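Local atomic coordinates of hypothetical protein PH0156 (Pyrococcus horikoshii, PDB entry 2P62), a protein that is of unknown function but belongs to the DUF3226 family of the Toprim-like clan, with any catalytic or nucleic-acid-related role still to be established. Residues A[1-6]-A[87-92]; A[25-30]-A[53-58]; A[77-82]-A[124-129]. All blocks are in the same frame, centred on the assembly; numbering follows the deposited sequence.

Interaction 1 of 3, residues A[1-6]-A[87-92]; sequences MRIKLI and LNVEEV
Lys4 NZ is held by three oxygens: it bonds to Glu91 OE1 at 2.9 Å in a salt bridge, and to Met239 O and Gly241 O, at the C-terminal end of the chain. The bridge joins two parallel neighbours of the mixed sheet of this Toprim-like fold, strands 2-7 and 89-97. With CG beside the backbone N in both residues (chi1 -57° in Lys4, -53° in Glu91) and both chains extended beyond, the lysine and the glutamate run alongside each other and point the same way; NZ meets OE1 from above the carboxylate plane. Glu91 OE1 has a second partner in the hydroxyl of Tyr93, which should steady the carboxylate. Replacing Lys4 by alanine is likely to cost Glu91 this salt bridge and leave Met239 O and Gly241 O without their common donor.

The backbones are tied in the parallel manner, Ile3 N to Asn88 O at 3.2 Å and Glu90 N to Ile3 O at 3.1 Å, followed by Leu5 N to Glu91 O at 2.9 Å. Lys4 alone stands opposite Glu90 and Glu91, one residue extra, a beta bulge, which is consistent with both acidic side chains reaching Arg2 and Lys4. Glu90 forms a salt bridge there with Arg2, its carboxylate plane turned 75° from the guanidinium; the modelled separation is too short to be taken literally.

On the opposite side of the sheet Ile3, Leu5, Val89 and Val92 are apolar; Trp42 touches Ile3, Leu5 and Val89, and Val78 of helix 71-84 touches Leu5 and Val89. The Ile3 and Val89 side chains cross at about a right angle, with Ile3 CG2 4.0 Å from Val89 CG2, while Leu5 CB lies 4.1 Å from Val92 CG2.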
loop_
_atom_site.group_PDB
_atom_site.type_symbol
_atom_site.label_atom_id
_atom_site.label_comp_id
_atom_site.label_asym_id
_atom_site.label_seq_id
_atom_site.Cartn_x
_atom_site.Cartn_y
_atom_site.Cartn_z
ATOM N N MET A 1 -26.424 -1.397 -19.758
ATOM C CA MET A 1 -25.014 -0.941 -19.852
ATOM C C MET A 1 -24.118 -2.059 -20.444
ATOM O O MET A 1 -24.362 -3.249 -20.212
ATOM C CB MET A 1 -24.551 -0.555 -18.440
ATOM C CG MET A 1 -23.578 0.605 -18.339
ATOM S SD MET A 1 -24.237 2.271 -18.555
ATOM C CE MET A 1 -22.720 3.108 -18.289
ATOM N N ARG A 2 -23.114 -1.687 -21.240
ATOM C CA ARG A 2 -22.187 -2.677 -21.795
ATOM C C ARG A 2 -21.149 -2.902 -20.708
ATOM O O ARG A 2 -20.636 -1.946 -20.120
ATOM C CB ARG A 2 -21.473 -2.151 -23.037
ATOM C CG ARG A 2 -22.317 -2.117 -24.279
ATOM C CD ARG A 2 -22.282 -0.747 -24.918
ATOM N NE ARG A 2 -20.940 -0.296 -25.299
ATOM C CZ ARG A 2 -20.080 -1.013 -26.012
ATOM N NH1 ARG A 2 -20.406 -2.228 -26.409
ATOM N NH2 ARG A 2 -18.917 -0.501 -26.376
ATOM N N ILE A 3 -20.839 -4.162 -20.440
ATOM C CA ILE A 3 -19.879 -4.484 -19.402
ATOM C C ILE A 3 -18.654 -5.182 -19.952
ATOM O O ILE A 3 -18.770 -6.128 -20.729
ATOM C CB ILE A 3 -20.477 -5.416 -18.337
ATOM C CG1 ILE A 3 -21.771 -4.842 -17.773
ATOM C CG2 ILE A 3 -19.483 -5.589 -17.202
ATOM C CD1 ILE A 3 -22.458 -5.804 -16.856
ATOM N N LYS A 4 -17.485 -4.708 -19.532
ATOM C CA LYS A 4 -16.210 -5.284 -19.926
ATOM C C LYS A 4 -15.447 -5.585 -18.639
ATOM O O LYS A 4 -15.400 -4.757 -17.729
ATOM C CB LYS A 4 -15.413 -4.296 -20.774
ATOM C CG LYS A 4 -16.137 -3.821 -22.016
ATOM C CD LYS A 4 -15.197 -3.069 -22.925
ATOM C CE LYS A 4 -15.923 -2.539 -24.157
ATOM N NZ LYS A 4 -14.947 -1.882 -25.073
ATOM N N LEU A 5 -14.863 -6.778 -18.565
ATOM C CA LEU A 5 -14.107 -7.200 -17.394
ATOM C C LEU A 5 -12.596 -7.093 -17.624
ATOM O O LEU A 5 -12.065 -7.586 -18.624
ATOM C CB LEU A 5 -14.480 -8.645 -17.034
ATOM C CG LEU A 5 -13.802 -9.293 -15.821
ATOM C CD1 LEU A 5 -14.122 -8.476 -14.567
ATOM C CD2 LEU A 5 -14.290 -10.735 -15.656
ATOM N N ILE A 6 -11.917 -6.432 -16.692
ATOM C CA ILE A 6 -10.472 -6.264 -16.751
ATOM C C ILE A 6 -9.843 -6.947 -15.538
ATOM O O ILE A 6 -10.107 -6.578 -14.392
ATOM C CB ILE A 6 -10.069 -4.776 -16.760
ATOM C CG1 ILE A 6 -10.769 -4.056 -17.921
ATOM C CG2 ILE A 6 -8.546 -4.662 -16.885
ATOM C CD1 ILE A 6 -10.346 -2.603 -18.131
ATOM N N LEU A 87 -25.521 -12.238 -17.645
ATOM C CA LEU A 87 -24.539 -11.161 -17.555
ATOM C C LEU A 87 -24.336 -10.543 -18.921
ATOM O O LEU A 87 -24.262 -11.248 -19.929
ATOM C CB LEU A 87 -23.186 -11.674 -17.055
ATOM C CG LEU A 87 -22.899 -11.528 -15.557
ATOM C CD1 LEU A 87 -21.511 -12.054 -15.240
ATOM C CD2 LEU A 87 -23.012 -10.064 -15.154
ATOM N N ASN A 88 -24.229 -9.223 -18.959
ATOM C CA ASN A 88 -24.024 -8.549 -20.226
ATOM C C ASN A 88 -22.543 -8.239 -20.468
ATOM O O ASN A 88 -22.168 -7.097 -20.753
ATOM C CB ASN A 88 -24.837 -7.259 -20.271
ATOM C CG ASN A 88 -24.931 -6.693 -21.668
ATOM O OD1 ASN A 88 -24.980 -5.479 -21.860
ATOM N ND2 ASN A 88 -24.963 -7.578 -22.660
ATOM N N VAL A 89 -21.703 -9.261 -20.363
ATOM C CA VAL A 89 -20.272 -9.093 -20.576
ATOM C C VAL A 89 -19.925 -9.431 -22.017
ATOM O O VAL A 89 -20.289 -10.490 -22.522
ATOM C CB VAL A 89 -19.456 -9.992 -19.613
ATOM C CG1 VAL A 89 -17.988 -10.023 -20.029
ATOM C CG2 VAL A 89 -19.572 -9.461 -18.202
ATOM N N GLU A 90 -19.221 -8.519 -22.675
ATOM C CA GLU A 90 -18.846 -8.713 -24.067
ATOM C C GLU A 90 -17.337 -8.822 -24.286
ATOM O O GLU A 90 -16.888 -9.327 -25.312
ATOM C CB GLU A 90 -19.413 -7.575 -24.919
ATOM C CG GLU A 90 -18.747 -6.233 -24.725
ATOM C CD GLU A 90 -19.462 -5.134 -25.502
ATOM O OE1 GLU A 90 -20.266 -5.459 -26.402
ATOM O OE2 GLU A 90 -19.216 -3.947 -25.215
ATOM N N GLU A 91 -16.550 -8.330 -23.340
ATOM C CA GLU A 91 -15.109 -8.426 -23.481
ATOM C C GLU A 91 -14.464 -8.673 -22.129
ATOM O O GLU A 91 -14.944 -8.212 -21.089
ATOM C CB GLU A 91 -14.512 -7.155 -24.131
ATOM C CG GLU A 91 -15.166 -6.764 -25.459
ATOM C CD GLU A 91 -14.497 -5.603 -26.186
ATOM O OE1 GLU A 91 -14.129 -4.596 -25.533
ATOM O OE2 GLU A 91 -14.359 -5.693 -27.432
ATOM N N VAL A 92 -13.384 -9.438 -22.164
ATOM C CA VAL A 92 -12.624 -9.745 -20.974
ATOM C C VAL A 92 -11.156 -9.547 -21.318
ATOM O O VAL A 92 -10.657 -10.086 -22.309
ATOM C CB VAL A 92 -12.829 -11.205 -20.496
ATOM C CG1 VAL A 92 -11.916 -11.476 -19.313
ATOM C CG2 VAL A 92 -14.284 -11.440 -20.087
#

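Interaction 2 of 3, residues A[25-30]-A[53-58]; sequences YGFREA and LEKDNI
Arg28 and Glu54 form an antiparallel hydrogen-bonded pair, with Arg28 N to Glu54 O at 2.8 Å and Glu54 N to Arg28 O at 2.6 Å, both nearly straight at hydrogen. Glu29 and Leu53 follow as a non-hydrogen-bonded pair, where Leu53 CD2 rests 3.9 Å from Glu29 CA.

The side-chain contact centres on the buried ring of Phe27. Lys55 CB sits squarely over the middle of one ring face, 3.5 Å from the centroid and 6° off the normal, a CH-pi contact, and the two side chains cross at about a right angle. With CG anti to the backbone N (chi1 -180°), the lysine chain runs on past CD2 and CE2 of the ring, bringing CD and CE against Tyr25 O. At the ring edge, Ile58 CG2 approaches CZ of Phe27 to 3.8 Å, in the ring plane.

Lys55 and Ile58 are the ends of a type II' turn closing a two-residue beta hairpin between strands 51-55 and 58-63, so the ring leans on the turn end of this hairpin. Strand 28-29 is the outermost strand on this side of the sheet within the chain. Leu60 and Val240 also touch the Phe27 side chain, and Leu53 packs on Leu21 and Glu22 of helix 11-23. The guanidinium of Arg28 turns to Glu22 of that helix in a salt bridge through NH2.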
loop_
_atom_site.group_PDB
_atom_site.type_symbol
_atom_site.label_atom_id
_atom_site.label_comp_id
_atom_site.label_asym_id
_atom_site.label_seq_id
_atom_site.Cartn_x
_atom_site.Cartn_y
_atom_site.Cartn_z
ATOM N N TYR A 25 -9.230 9.002 -20.443
ATOM C CA TYR A 25 -10.414 8.696 -21.247
ATOM C C TYR A 25 -11.760 9.138 -20.689
ATOM O O TYR A 25 -12.789 8.757 -21.223
ATOM C CB TYR A 25 -10.471 7.199 -21.600
ATOM C CG TYR A 25 -9.312 6.749 -22.451
ATOM C CD1 TYR A 25 -8.167 6.232 -21.868
ATOM C CD2 TYR A 25 -9.329 6.918 -23.834
ATOM C CE1 TYR A 25 -7.060 5.895 -22.634
ATOM C CE2 TYR A 25 -8.221 6.584 -24.617
ATOM C CZ TYR A 25 -7.089 6.075 -24.004
ATOM O OH TYR A 25 -5.974 5.752 -24.744
ATOM N N GLY A 26 -11.755 9.923 -19.617
ATOM C CA GLY A 26 -13.003 10.411 -19.062
ATOM C C GLY A 26 -13.857 9.439 -18.274
ATOM O O GLY A 26 -14.994 9.750 -17.936
ATOM N N PHE A 27 -13.339 8.262 -17.970
ATOM C CA PHE A 27 -14.132 7.321 -17.203
ATOM C C PHE A 27 -14.238 7.768 -15.744
ATOM O O PHE A 27 -13.305 8.356 -15.195
ATOM C CB PHE A 27 -13.515 5.925 -17.304
ATOM C CG PHE A 27 -14.057 5.109 -18.438
ATOM C CD1 PHE A 27 -15.069 4.183 -18.213
ATOM C CD2 PHE A 27 -13.583 5.282 -19.731
ATOM C CE1 PHE A 27 -15.607 3.437 -19.260
ATOM C CE2 PHE A 27 -14.116 4.541 -20.789
ATOM C CZ PHE A 27 -15.130 3.616 -20.552
ATOM N N ARG A 28 -15.386 7.499 -15.125
ATOM C CA ARG A 28 -15.614 7.868 -13.729
ATOM C C ARG A 28 -15.961 6.646 -12.872
ATOM O O ARG A 28 -16.578 5.696 -13.351
ATOM C CB ARG A 28 -16.743 8.898 -13.643
ATOM C CG ARG A 28 -16.863 9.567 -12.281
ATOM C CD ARG A 28 -15.528 10.188 -11.849
ATOM N NE ARG A 28 -14.773 9.352 -10.909
ATOM C CZ ARG A 28 -13.448 9.374 -10.795
ATOM N NH1 ARG A 28 -12.726 10.181 -11.568
ATOM N NH2 ARG A 28 -12.844 8.608 -9.893
ATOM N N GLU A 29 -15.564 6.666 -11.605
ATOM C CA GLU A 29 -15.854 5.545 -10.712
ATOM C C GLU A 29 -17.335 5.482 -10.336
ATOM O O GLU A 29 -17.949 6.504 -10.038
ATOM C CB GLU A 29 -15.001 5.642 -9.443
ATOM C CG GLU A 29 -15.198 4.481 -8.472
ATOM C CD GLU A 29 -14.075 4.374 -7.458
ATOM O OE1 GLU A 29 -14.154 3.498 -6.568
ATOM O OE2 GLU A 29 -13.108 5.162 -7.558
ATOM N N ALA A 30 -17.899 4.276 -10.355
ATOM C CA ALA A 30 -19.307 4.056 -10.022
ATOM C C ALA A 30 -19.722 4.811 -8.766
ATOM O O ALA A 30 -18.935 4.957 -7.832
ATOM C CB ALA A 30 -19.573 2.573 -9.840
ATOM N N LEU A 53 -15.570 1.453 -13.249
ATOM C CA LEU A 53 -15.397 2.723 -13.930
ATOM C C LEU A 53 -16.444 2.791 -15.034
ATOM O O LEU A 53 -16.661 1.808 -15.747
ATOM C CB LEU A 53 -13.993 2.818 -14.533
ATOM C CG LEU A 53 -12.807 2.612 -13.591
ATOM C CD1 LEU A 53 -11.512 2.927 -14.342
ATOM C CD2 LEU A 53 -12.938 3.517 -12.359
ATOM N N GLU A 54 -17.091 3.946 -15.177
ATOM C CA GLU A 54 -18.123 4.107 -16.198
ATOM C C GLU A 54 -18.027 5.385 -17.019
ATOM O O GLU A 54 -17.506 6.398 -16.554
ATOM C CB GLU A 54 -19.507 4.045 -15.550
ATOM C CG GLU A 54 -19.805 2.729 -14.869
ATOM C CD GLU A 54 -21.169 2.708 -14.208
ATOM O OE1 GLU A 54 -21.558 1.645 -13.684
ATOM O OE2 GLU A 54 -21.848 3.753 -14.214
ATOM N N LYS A 55 -18.543 5.312 -18.245
ATOM C CA LYS A 55 -18.579 6.431 -19.181
ATOM C C LYS A 55 -19.534 6.077 -20.315
ATOM O O LYS A 55 -19.439 5.001 -20.908
ATOM C CB LYS A 55 -17.192 6.708 -19.750
ATOM C CG LYS A 55 -17.134 7.868 -20.727
ATOM C CD LYS A 55 -15.728 7.990 -21.285
ATOM C CE LYS A 55 -15.648 9.003 -22.408
ATOM N NZ LYS A 55 -16.163 10.315 -21.972
ATOM N N ASP A 56 -20.456 6.990 -20.609
ATOM C CA ASP A 56 -21.447 6.780 -21.655
ATOM C C ASP A 56 -22.168 5.461 -21.365
ATOM O O ASP A 56 -22.764 5.314 -20.300
ATOM C CB ASP A 56 -20.786 6.743 -23.044
ATOM C CG ASP A 56 -20.102 8.061 -23.413
ATOM O OD1 ASP A 56 -20.769 9.119 -23.357
ATOM O OD2 ASP A 56 -18.895 8.039 -23.763
ATOM N N ASN A 57 -22.111 4.502 -22.290
ATOM C CA ASN A 57 -22.784 3.224 -22.074
ATOM C C ASN A 57 -21.835 2.047 -21.818
ATOM O O ASN A 57 -22.207 0.881 -21.986
ATOM C CB ASN A 57 -23.715 2.900 -23.256
ATOM C CG ASN A 57 -22.971 2.437 -24.503
ATOM O OD1 ASN A 57 -23.594 2.083 -25.514
ATOM N ND2 ASN A 57 -21.648 2.433 -24.444
ATOM N N ILE A 58 -20.609 2.356 -21.403
ATOM C CA ILE A 58 -19.622 1.322 -21.110
ATOM C C ILE A 58 -19.219 1.273 -19.642
ATOM O O ILE A 58 -18.834 2.286 -19.057
ATOM C CB ILE A 58 -18.326 1.519 -21.909
ATOM C CG1 ILE A 58 -18.588 1.335 -23.411
ATOM C CG2 ILE A 58 -17.262 0.536 -21.399
ATOM C CD1 ILE A 58 -17.344 1.512 -24.267
#

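Interaction 3 of 3, residues A[77-82]-A[124-129]; sequences SVLDSV and IVTEGV
A type I' turn from Thr126 to Val129 links strands 123-126 and 129-136 in a beta hairpin, and helix 71-84, which packs on one face of the sheet of the Toprim-like fold, lies against the turn end of this hairpin. The contact between the two segments is carried by van der Waals packing: one ridge of the helix, Leu79 and Val82, meets the turn and its flanking residues.

Val82 points directly at the hairpin. Its CG1, held anti to the backbone N (chi1 175°), touches two things at once, Val129 CG2 and the carbonyl oxygen of Glu127, each 3.7 Å away. Val129 presents CG2 to both methyls of Val82, and the two valines approach obliquely. One turn back along the helix, Leu79 spreads its branches over the start and end of the hairpin loop: CD1 lies 4.3 Å from Val129 CB, and CD2 meets Thr126 CG2 at 4.1 Å, the two side chains crossing at about a right angle. The threonine offers that methyl to the helix while its OG1, turned anti to the backbone N, bonds to the carbonyl of Glu116.

The turn is closed by Val129 N to Thr126 O at 2.8 Å and, in return, Thr126 N to Val129 O at 3.2 Å; Glu127 and Gly128 both have the positive phi that a type I' turn requires. At the outer end of the contact, Arg115 links the two elements through charge, giving NH1 to Glu127 OE2 and NH2 to Asp80 OD2. Its positive charge probably offsets the repulsion between the two carboxylates it joins. The aliphatic part of Glu127 lies against the helix backbone, with CG 3.6 Å from the carbonyl oxygen of Leu79.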
loop_
_atom_site.group_PDB
_atom_site.type_symbol
_atom_site.label_atom_id
_atom_site.label_comp_id
_atom_site.label_asym_id
_atom_site.label_seq_id
_atom_site.Cartn_x
_atom_site.Cartn_y
_atom_site.Cartn_z
ATOM N N SER A 77 -17.314 -18.903 -14.650
ATOM C CA SER A 77 -18.544 -18.302 -14.172
ATOM C C SER A 77 -19.068 -17.277 -15.164
ATOM O O SER A 77 -20.173 -17.420 -15.682
ATOM C CB SER A 77 -18.323 -17.611 -12.828
ATOM O OG SER A 77 -17.711 -18.470 -11.893
ATOM N N VAL A 78 -18.277 -16.238 -15.422
ATOM C CA VAL A 78 -18.703 -15.179 -16.334
ATOM C C VAL A 78 -19.176 -15.749 -17.675
ATOM O O VAL A 78 -20.271 -15.425 -18.139
ATOM C CB VAL A 78 -17.573 -14.123 -16.566
ATOM C CG1 VAL A 78 -18.042 -13.078 -17.546
ATOM C CG2 VAL A 78 -17.203 -13.438 -15.251
ATOM N N LEU A 79 -18.361 -16.613 -18.277
ATOM C CA LEU A 79 -18.692 -17.248 -19.552
ATOM C C LEU A 79 -20.001 -18.034 -19.486
ATOM O O LEU A 79 -20.824 -17.959 -20.396
ATOM C CB LEU A 79 -17.559 -18.183 -19.973
ATOM C CG LEU A 79 -16.538 -17.759 -21.025
ATOM C CD1 LEU A 79 -16.243 -16.280 -20.954
ATOM C CD2 LEU A 79 -15.287 -18.581 -20.814
ATOM N N ASP A 80 -20.186 -18.811 -18.424
ATOM C CA ASP A 80 -21.418 -19.585 -18.282
ATOM C C ASP A 80 -22.594 -18.613 -18.105
ATOM O O ASP A 80 -23.655 -18.789 -18.710
ATOM C CB ASP A 80 -21.318 -20.555 -17.090
ATOM C CG ASP A 80 -20.443 -21.788 -17.393
ATOM O OD1 ASP A 80 -19.965 -22.424 -16.430
ATOM O OD2 ASP A 80 -20.246 -22.144 -18.583
ATOM N N SER A 81 -22.403 -17.577 -17.292
ATOM C CA SER A 81 -23.460 -16.596 -17.084
ATOM C C SER A 81 -23.819 -15.943 -18.422
ATOM O O SER A 81 -24.990 -15.681 -18.694
ATOM C CB SER A 81 -23.018 -15.530 -16.073
ATOM O OG SER A 81 -22.729 -16.106 -14.808
ATOM N N VAL A 82 -22.821 -15.684 -19.264
ATOM C CA VAL A 82 -23.097 -15.074 -20.559
ATOM C C VAL A 82 -23.865 -16.056 -21.454
ATOM O O VAL A 82 -24.800 -15.670 -22.153
ATOM C CB VAL A 82 -21.788 -14.625 -21.276
ATOM C CG1 VAL A 82 -22.104 -14.105 -22.683
ATOM C CG2 VAL A 82 -21.100 -13.535 -20.471
ATOM N N ILE A 124 -9.476 -14.179 -28.205
ATOM C CA ILE A 124 -10.050 -15.526 -28.151
ATOM C C ILE A 124 -11.562 -15.326 -27.982
ATOM O O ILE A 124 -12.013 -14.770 -26.977
ATOM C CB ILE A 124 -9.487 -16.338 -26.937
ATOM C CG1 ILE A 124 -7.970 -16.480 -27.054
ATOM C CG2 ILE A 124 -10.100 -17.730 -26.890
ATOM C CD1 ILE A 124 -7.331 -17.179 -25.873
ATOM N N VAL A 125 -12.343 -15.767 -28.965
ATOM C CA VAL A 125 -13.787 -15.592 -28.898
ATOM C C VAL A 125 -14.471 -16.905 -28.563
ATOM O O VAL A 125 -14.278 -17.914 -29.238
ATOM C CB VAL A 125 -14.367 -15.043 -30.246
ATOM C CG1 VAL A 125 -15.840 -14.719 -30.091
ATOM C CG2 VAL A 125 -13.606 -13.799 -30.693
ATOM N N THR A 126 -15.261 -16.881 -27.498
ATOM C CA THR A 126 -15.991 -18.058 -27.070
ATOM C C THR A 126 -17.232 -17.559 -26.354
ATOM O O THR A 126 -17.181 -16.559 -25.636
ATOM C CB THR A 126 -15.135 -18.944 -26.127
ATOM O OG1 THR A 126 -15.868 -20.122 -25.774
ATOM C CG2 THR A 126 -14.762 -18.196 -24.872
ATOM N N GLU A 127 -18.355 -18.236 -26.578
ATOM C CA GLU A 127 -19.608 -17.844 -25.950
ATOM C C GLU A 127 -19.931 -16.402 -26.347
ATOM O O GLU A 127 -20.609 -15.693 -25.615
ATOM C CB GLU A 127 -19.473 -17.956 -24.429
ATOM C CG GLU A 127 -20.258 -19.089 -23.760
ATOM C CD GLU A 127 -20.140 -20.445 -24.456
ATOM O OE1 GLU A 127 -20.944 -20.705 -25.376
ATOM O OE2 GLU A 127 -19.251 -21.245 -24.079
ATOM N N GLY A 128 -19.436 -15.971 -27.504
ATOM C CA GLY A 128 -19.691 -14.615 -27.960
ATOM C C GLY A 128 -18.899 -13.552 -27.214
ATOM O O GLY A 128 -19.112 -12.357 -27.411
ATOM N N VAL A 129 -17.977 -13.978 -26.357
ATOM C CA VAL A 129 -17.167 -13.039 -25.575
ATOM C C VAL A 129 -15.728 -12.935 -26.087
ATOM O O VAL A 129 -15.046 -13.949 -26.246
ATOM C CB VAL A 129 -17.135 -13.460 -24.070
ATOM C CG1 VAL A 129 -16.157 -12.596 -23.294
ATOM C CG2 VAL A 129 -18.537 -13.349 -23.461
#

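All three contacts reach the same mixed sheet; only interaction 3 has a segment on helix 71-84. Interaction 1 pairs strands 2-7 and 89-97 mid-sheet; the centre of interaction 2, toward the 28-29 edge, is about 13 Å away, and that of interaction 3, on the other side, about 10 Å. Interactions 2 and 3 are about 23 Å apart between centres and do not touch. Along the chain, interaction 2 is nested within the loop closed by interaction 1, whereas interaction 3 straddles its end: 77-82 falls inside that loop and 124-129 after it. Strand 2-7 meets the 51-63 hairpin, Arg2 N lying 2.8 Å from Asn57 O, while strand 89-97 meets the next strand, Val89 O lying 3.5 Å from Val129 CG2.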